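Endo-N-acetyl-beta-D-glucosaminidase (PDB 4AC1) catalyses, as a family 18 glycoside hydrolase, cleavage of the N,N'-diacetylchitobiose core of N-linked glycans and deglycosylates the cellulases of Hypocrea jecorina. Local coordinates at residues I6-T11 / W185-F190; W255-S260 / E267-A272. One frame throughout, in Å; residues are numbered along the deposited sequence.

Interaction 1 (I6-T11 / W185-F190); sequences IVYFQT and WYNTQF
Asn187 meets both Tyr8 and Ile6 across the interior of the barrel, and its side chain can be followed atom by atom. Asn187 CB lies 3.3 Å from Tyr8 OH, a purely van der Waals approach. Asn187 CG, whose position beside the backbone N (chi1 -70°) keeps the amide beside the hydroxyl end of Tyr8, is again 3.3 Å from Tyr8 OH, with the ring and amide planes turned 74° apart. At the tip the two branches diverge. Asn187 OD1 accepts a hydrogen bond from Trp185 NE1 at 2.8 Å; the indole donates within its own ring plane, but it approaches from above the carbonyl plane, 53° out of it, and therefore not on a lone pair. The CD1 methyl of Ile6 also packs against Asn187 OD1, at 3.8 Å. ND2 comes close to Tyr8 OH, but the angle is too poor for a hydrogen bond; it turns instead to a weak one with Asp123 OD1, while Tyr8 OH is hydrogen-bonded to Asp123 OD2. One carboxylate thus serves both groups and probably helps to hold the phenol beside the amide.

The Ile6 and Trp185 side chains run alongside each other, pointing opposite ways. Ile6 CD1 reaches Trp185 NE1 at 3.6 Å and Trp185 CZ2 at 3.8 Å, so one methyl contacts both the polar and the apolar part of the indole.

Asp123 belongs to a D-x-D-x-E sequence with Asp125 and Glu127, which fits the family 18 signature, and Gln189 shares a zinc ion with Glu127. The strand axes approach only to 10.7 Å, and no hydrogen bond joins the segments: they are non-adjacent strands of a beta/alpha barrel, strand 4-9 pairing with strands 35-42 and 251-255, strand 185-189 with 151-154 and 216-221. Val217 and Met253, from the two strands between, pack against Ile6 and Asn187.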
loop_
_atom_site.group_PDB
_atom_site.type_symbol
_atom_site.label_atom_id
_atom_site.label_comp_id
_atom_site.label_asym_id
_atom_site.label_seq_id
_atom_site.Cartn_x
_atom_site.Cartn_y
_atom_site.Cartn_z
ATOM N N ILE A 6 -4.749 6.339 3.107
ATOM C CA ILE A 6 -4.150 5.039 3.344
ATOM C C ILE A 6 -2.836 5.235 4.070
ATOM O O ILE A 6 -2.038 6.076 3.675
ATOM C CB ILE A 6 -3.862 4.363 1.996
ATOM C CG1 ILE A 6 -5.170 4.132 1.224
ATOM C CG2 ILE A 6 -3.072 3.055 2.173
ATOM C CD1 ILE A 6 -5.060 4.386 -0.257
ATOM N N VAL A 7 -2.617 4.486 5.140
ATOM C CA VAL A 7 -1.367 4.557 5.904
ATOM C C VAL A 7 -0.730 3.171 5.962
ATOM O O VAL A 7 -1.382 2.188 6.372
ATOM C CB VAL A 7 -1.611 5.060 7.339
ATOM C CG1 VAL A 7 -0.357 4.855 8.219
ATOM C CG2 VAL A 7 -2.046 6.518 7.321
ATOM N N TYR A 8 0.524 3.088 5.519
ATOM C CA TYR A 8 1.334 1.891 5.693
ATOM C C TYR A 8 1.928 1.850 7.094
ATOM O O TYR A 8 2.453 2.860 7.592
ATOM C CB TYR A 8 2.470 1.863 4.680
ATOM C CG TYR A 8 2.083 1.508 3.252
ATOM C CD1 TYR A 8 1.695 2.482 2.329
ATOM C CD2 TYR A 8 2.123 0.181 2.820
ATOM C CE1 TYR A 8 1.344 2.135 1.022
ATOM C CE2 TYR A 8 1.789 -0.172 1.515
ATOM C CZ TYR A 8 1.402 0.812 0.626
ATOM O OH TYR A 8 1.075 0.485 -0.674
ATOM N N PHE A 9 1.842 0.672 7.714
ATOM C CA PHE A 9 2.244 0.450 9.100
ATOM C C PHE A 9 3.253 -0.703 9.094
ATOM O O PHE A 9 2.863 -1.879 9.165
ATOM C CB PHE A 9 0.985 0.107 9.914
ATOM C CG PHE A 9 1.197 0.020 11.409
ATOM C CD1 PHE A 9 1.223 1.165 12.201
ATOM C CD2 PHE A 9 1.322 -1.219 12.027
ATOM C CE1 PHE A 9 1.408 1.068 13.589
ATOM C CE2 PHE A 9 1.503 -1.329 13.402
ATOM C CZ PHE A 9 1.545 -0.182 14.185
ATOM N N GLN A 10 4.537 -0.367 8.914
ATOM C CA GLN A 10 5.621 -1.366 8.852
ATOM C C GLN A 10 6.370 -1.480 10.174
ATOM O O GLN A 10 6.611 -2.585 10.671
ATOM C CB GLN A 10 6.618 -1.089 7.726
ATOM C CG GLN A 10 7.533 -2.288 7.504
ATOM C CD GLN A 10 8.649 -2.026 6.533
ATOM O OE1 GLN A 10 9.602 -1.307 6.837
ATOM N NE2 GLN A 10 8.556 -2.624 5.366
ATOM N N THR A 11 6.748 -0.328 10.724
ATOM C CA THR A 11 7.416 -0.252 12.020
ATOM C C THR A 11 6.337 -0.370 13.082
ATOM O O THR A 11 5.488 0.523 13.228
ATOM C CB THR A 11 8.196 1.057 12.166
ATOM O OG1 THR A 11 9.156 1.140 11.113
ATOM C CG2 THR A 11 8.940 1.120 13.505
ATOM N N TRP A 185 -6.968 -0.324 -6.832
ATOM C CA TRP A 185 -6.211 0.906 -7.074
ATOM C C TRP A 185 -4.713 0.643 -7.040
ATOM O O TRP A 185 -4.265 -0.462 -6.684
ATOM C CB TRP A 185 -6.595 2.044 -6.099
ATOM C CG TRP A 185 -6.075 1.894 -4.697
ATOM C CD1 TRP A 185 -4.853 2.294 -4.232
ATOM C CD2 TRP A 185 -6.763 1.317 -3.575
ATOM N NE1 TRP A 185 -4.727 2.000 -2.902
ATOM C CE2 TRP A 185 -5.889 1.412 -2.469
ATOM C CE3 TRP A 185 -8.025 0.725 -3.395
ATOM C CZ2 TRP A 185 -6.219 0.919 -1.208
ATOM C CZ3 TRP A 185 -8.360 0.254 -2.136
ATOM C CH2 TRP A 185 -7.455 0.351 -1.057
ATOM N N TYR A 186 -3.965 1.676 -7.425
ATOM C CA TYR A 186 -2.515 1.668 -7.441
ATOM C C TYR A 186 -1.991 2.662 -6.407
ATOM O O TYR A 186 -2.269 3.869 -6.490
ATOM C CB TYR A 186 -2.007 2.026 -8.844
ATOM C CG TYR A 186 -2.500 1.094 -9.935
ATOM C CD1 TYR A 186 -1.841 -0.107 -10.192
ATOM C CD2 TYR A 186 -3.621 1.417 -10.714
ATOM C CE1 TYR A 186 -2.290 -0.973 -11.166
ATOM C CE2 TYR A 186 -4.077 0.543 -11.711
ATOM C CZ TYR A 186 -3.392 -0.637 -11.934
ATOM O OH TYR A 186 -3.855 -1.493 -12.916
ATOM N N ASN A 187 -1.267 2.138 -5.421
ATOM C CA ASN A 187 -0.583 2.940 -4.409
ATOM C C ASN A 187 0.672 3.483 -5.058
ATOM O O ASN A 187 1.735 2.860 -5.020
ATOM C CB ASN A 187 -0.228 2.053 -3.218
ATOM C CG ASN A 187 -1.445 1.630 -2.441
ATOM O OD1 ASN A 187 -2.166 2.474 -1.899
ATOM N ND2 ASN A 187 -1.696 0.318 -2.400
ATOM N N THR A 188 0.534 4.639 -5.694
ATOM C CA THR A 188 1.535 5.055 -6.671
ATOM C C THR A 188 2.644 5.851 -5.989
ATOM O O THR A 188 2.383 6.853 -5.316
ATOM C CB THR A 188 0.871 5.809 -7.841
ATOM O OG1 THR A 188 -0.153 4.988 -8.417
ATOM C CG2 THR A 188 1.857 6.110 -8.945
ATOM N N GLN A 189 3.877 5.363 -6.117
ATOM C CA GLN A 189 4.981 5.931 -5.345
ATOM C C GLN A 189 5.585 7.154 -6.048
ATOM O O GLN A 189 6.408 7.011 -6.961
ATOM C CB GLN A 189 6.044 4.863 -5.061
ATOM C CG GLN A 189 5.470 3.537 -4.556
ATOM C CD GLN A 189 6.527 2.588 -4.020
ATOM O OE1 GLN A 189 7.454 3.025 -3.343
ATOM N NE2 GLN A 189 6.400 1.300 -4.312
ATOM N N PHE A 190 5.149 8.346 -5.627
ATOM C CA PHE A 190 5.697 9.622 -6.113
ATOM C C PHE A 190 6.879 10.051 -5.237
ATOM O O PHE A 190 6.847 11.096 -4.559
ATOM C CB PHE A 190 4.626 10.730 -6.130
ATOM C CG PHE A 190 3.520 10.519 -7.145
ATOM C CD1 PHE A 190 2.411 9.720 -6.848
ATOM C CD2 PHE A 190 3.574 11.148 -8.388
ATOM C CE1 PHE A 190 1.393 9.541 -7.778
ATOM C CE2 PHE A 190 2.558 10.980 -9.325
ATOM C CZ PHE A 190 1.460 10.175 -9.014
#

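Interaction 2 (W255-S260 / E267-A272); sequences WEYFNS and EPWEWA. With ZN (zinc ion), chain H.
With CG anti to the backbone N (chi1 176°), the Tyr257 ring is laid against Pro268 and receives the proline over one face: Pro268 CB stands 4.1 Å from the ring centroid and 19° off the normal, a CH-pi contact. Pro268 CG lies nearer the phenol end, 3.5 Å from Tyr257 OH. The same hydroxyl oxygen meets the edge of the Trp269 indole, close to its plane, at CE3. An alanine in place of Tyr257 would probably leave the Pro268 ring without its aromatic cover and open a gap beside the Trp269 edge.

Further along, Ser260 CB packs against Trp271 CB at 3.6 Å. No direct hydrogen bond crosses the contact; water 1 supplies the link, donating to Ser260 O at 2.8 Å and to Glu267 O, and accepting from Trp271 N. Beyond it, Glu267 OE1 and Glu270 OE2, each 2.1 Å from the zinc, share an ion completed by four waters. The metal would be expected to offset the repulsion between the two carboxylates across the Glu267-Glu270 beta turn. The contact thus combines apolar packing, a water bridge and a hydrated zinc site.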
loop_
_atom_site.group_PDB
_atom_site.type_symbol
_atom_site.label_atom_id
_atom_site.label_comp_id
_atom_site.label_asym_id
_atom_site.label_seq_id
_atom_site.Cartn_x
_atom_site.Cartn_y
_atom_site.Cartn_z
ATOM N N TRP A 255 3.893 6.508 3.373
ATOM C CA TRP A 255 4.955 5.601 3.830
ATOM C C TRP A 255 5.860 6.365 4.815
ATOM O O TRP A 255 6.567 7.278 4.385
ATOM C CB TRP A 255 5.801 5.079 2.651
ATOM C CG TRP A 255 6.792 4.107 3.166
ATOM C CD1 TRP A 255 8.025 4.383 3.686
ATOM C CD2 TRP A 255 6.599 2.693 3.315
ATOM N NE1 TRP A 255 8.623 3.229 4.125
ATOM C CE2 TRP A 255 7.764 2.175 3.918
ATOM C CE3 TRP A 255 5.550 1.814 2.997
ATOM C CZ2 TRP A 255 7.922 0.808 4.197
ATOM C CZ3 TRP A 255 5.699 0.456 3.278
ATOM C CH2 TRP A 255 6.883 -0.033 3.866
ATOM N N GLU A 256 5.859 6.047 6.111
ATOM C CA GLU A 256 4.949 5.109 6.782
ATOM C C GLU A 256 4.575 5.740 8.131
ATOM O O GLU A 256 5.001 6.858 8.460
ATOM C CB GLU A 256 5.616 3.742 6.989
ATOM C CG GLU A 256 6.946 3.835 7.729
ATOM C CD GLU A 256 7.213 2.668 8.670
ATOM O OE1 GLU A 256 6.253 2.022 9.163
ATOM O OE2 GLU A 256 8.405 2.398 8.925
ATOM N N TYR A 257 3.785 5.042 8.936
ATOM C CA TYR A 257 3.118 5.701 10.055
ATOM C C TYR A 257 4.005 6.322 11.138
ATOM O O TYR A 257 3.906 7.526 11.416
ATOM C CB TYR A 257 2.124 4.755 10.727
ATOM C CG TYR A 257 1.457 5.322 11.968
ATOM C CD1 TYR A 257 0.654 6.468 11.903
ATOM C CD2 TYR A 257 1.624 4.705 13.207
ATOM C CE1 TYR A 257 0.027 6.970 13.043
ATOM C CE2 TYR A 257 1.006 5.212 14.361
ATOM C CZ TYR A 257 0.204 6.339 14.265
ATOM O OH TYR A 257 -0.432 6.855 15.378
ATOM N N PHE A 258 4.839 5.493 11.763
ATOM C CA PHE A 258 5.291 5.732 13.149
ATOM C C PHE A 258 6.057 7.022 13.433
ATOM O O PHE A 258 6.085 7.474 14.571
ATOM C CB PHE A 258 6.110 4.546 13.678
ATOM C CG PHE A 258 7.564 4.620 13.331
ATOM C CD1 PHE A 258 7.990 4.459 12.014
ATOM C CD2 PHE A 258 8.513 4.874 14.327
ATOM C CE1 PHE A 258 9.329 4.532 11.693
ATOM C CE2 PHE A 258 9.860 4.956 14.017
ATOM C CZ PHE A 258 10.270 4.785 12.708
ATOM N N ASN A 259 6.688 7.591 12.412
ATOM C CA ASN A 259 7.544 8.766 12.592
ATOM C C ASN A 259 7.111 9.929 11.723
ATOM O O ASN A 259 7.858 10.892 11.537
ATOM C CB ASN A 259 9.016 8.410 12.302
ATOM C CG ASN A 259 9.241 7.933 10.865
ATOM O OD1 ASN A 259 8.296 7.738 10.110
ATOM N ND2 ASN A 259 10.495 7.751 10.488
ATOM N N SER A 260 5.889 9.855 11.207
ATOM C CA SER A 260 5.393 10.860 10.273
ATOM C C SER A 260 5.560 12.286 10.763
ATOM O O SER A 260 5.183 12.607 11.884
ATOM C CB SER A 260 3.918 10.639 10.022
ATOM O OG SER A 260 3.671 9.395 9.408
ATOM N N GLU A 267 3.998 12.178 18.008
ATOM C CA GLU A 267 2.625 12.422 17.559
ATOM C C GLU A 267 2.466 12.084 16.070
ATOM O O GLU A 267 2.175 12.961 15.255
ATOM C CB GLU A 267 2.235 13.873 17.826
ATOM C CG GLU A 267 2.301 14.279 19.297
ATOM C CD GLU A 267 1.856 15.704 19.500
ATOM O OE1 GLU A 267 2.519 16.605 18.937
ATOM O OE2 GLU A 267 0.834 15.912 20.191
ATOM N N PRO A 268 2.604 10.794 15.714
ATOM C CA PRO A 268 2.660 10.441 14.289
ATOM C C PRO A 268 1.325 10.582 13.541
ATOM O O PRO A 268 1.317 10.648 12.312
ATOM C CB PRO A 268 3.123 8.980 14.319
ATOM C CG PRO A 268 2.711 8.470 15.664
ATOM C CD PRO A 268 2.893 9.635 16.580
ATOM N N TRP A 269 0.222 10.644 14.287
ATOM C CA TRP A 269 -1.133 10.801 13.735
ATOM C C TRP A 269 -1.402 12.189 13.163
ATOM O O TRP A 269 -2.390 12.378 12.444
ATOM C CB TRP A 269 -2.183 10.511 14.811
ATOM C CG TRP A 269 -1.975 11.357 16.022
ATOM C CD1 TRP A 269 -2.397 12.639 16.197
ATOM C CD2 TRP A 269 -1.261 10.997 17.211
ATOM N NE1 TRP A 269 -2.001 13.100 17.435
ATOM C CE2 TRP A 269 -1.302 12.114 18.078
ATOM C CE3 TRP A 269 -0.585 9.845 17.625
ATOM C CZ2 TRP A 269 -0.707 12.105 19.349
ATOM C CZ3 TRP A 269 -0.007 9.827 18.894
ATOM C CH2 TRP A 269 -0.065 10.957 19.735
ATOM N N GLU A 270 -0.546 13.169 13.471
ATOM C CA GLU A 270 -0.783 14.515 12.970
ATOM C C GLU A 270 -0.744 14.585 11.444
ATOM O O GLU A 270 -1.499 15.349 10.846
ATOM C CB GLU A 270 0.159 15.532 13.602
ATOM C CG GLU A 270 -0.159 15.778 15.065
ATOM C CD GLU A 270 0.765 16.773 15.724
ATOM O OE1 GLU A 270 1.785 17.136 15.111
ATOM O OE2 GLU A 270 0.478 17.185 16.878
ATOM N N TRP A 271 0.104 13.761 10.820
ATOM C CA TRP A 271 0.135 13.652 9.370
ATOM C C TRP A 271 -1.262 13.344 8.816
ATOM O O TRP A 271 -1.745 14.029 7.929
ATOM C CB TRP A 271 1.121 12.556 8.945
ATOM C CG TRP A 271 1.296 12.424 7.455
ATOM C CD1 TRP A 271 2.196 13.098 6.681
ATOM C CD2 TRP A 271 0.556 11.574 6.572
ATOM N NE1 TRP A 271 2.066 12.721 5.369
ATOM C CE2 TRP A 271 1.067 11.782 5.272
ATOM C CE3 TRP A 271 -0.486 10.651 6.752
ATOM C CZ2 TRP A 271 0.563 11.113 4.157
ATOM C CZ3 TRP A 271 -0.979 9.979 5.635
ATOM C CH2 TRP A 271 -0.448 10.202 4.358
ATOM N N ALA A 272 -1.910 12.313 9.366
ATOM C CA ALA A 272 -3.245 11.933 8.905
ATOM C C ALA A 272 -4.288 13.019 9.124
ATOM O O ALA A 272 -5.197 13.149 8.320
ATOM C CB ALA A 272 -3.690 10.616 9.540
HETATM ZN ZN ZN H . 1.664 18.347 18.146
HETATM O O HOH W 1 2.657 13.572 12.480
HETATM O O HOH W 2 0.008 18.383 19.664
HETATM O O HOH W 3 3.116 18.476 16.829
HETATM O O HOH W 4 2.770 19.509 19.502
HETATM O O HOH W 5 0.826 20.119 17.378
#

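From the N terminus, strand 4-9 is joined to strand 185-189 by interaction 1, which closes a loop of 173 intervening residues and spans the barrel interior. The chain then runs through strands 216-221 and 251-255 before interaction 2 closes a short loop of six residues, joining the end of strand 251-255 to the start of helix 270-279. The contacts follow in series, neither nested nor crossed, and the centres of interactions 1 and 2 are about 12 Å apart. They meet where the first and last barrel strands pair: Tyr8 O to Tyr257 N at 2.9 Å and Thr11 OG1 to Glu256 OE2 at 2.6 Å are probable hydrogen bonds. A cis peptide precedes Glu256 at this closure.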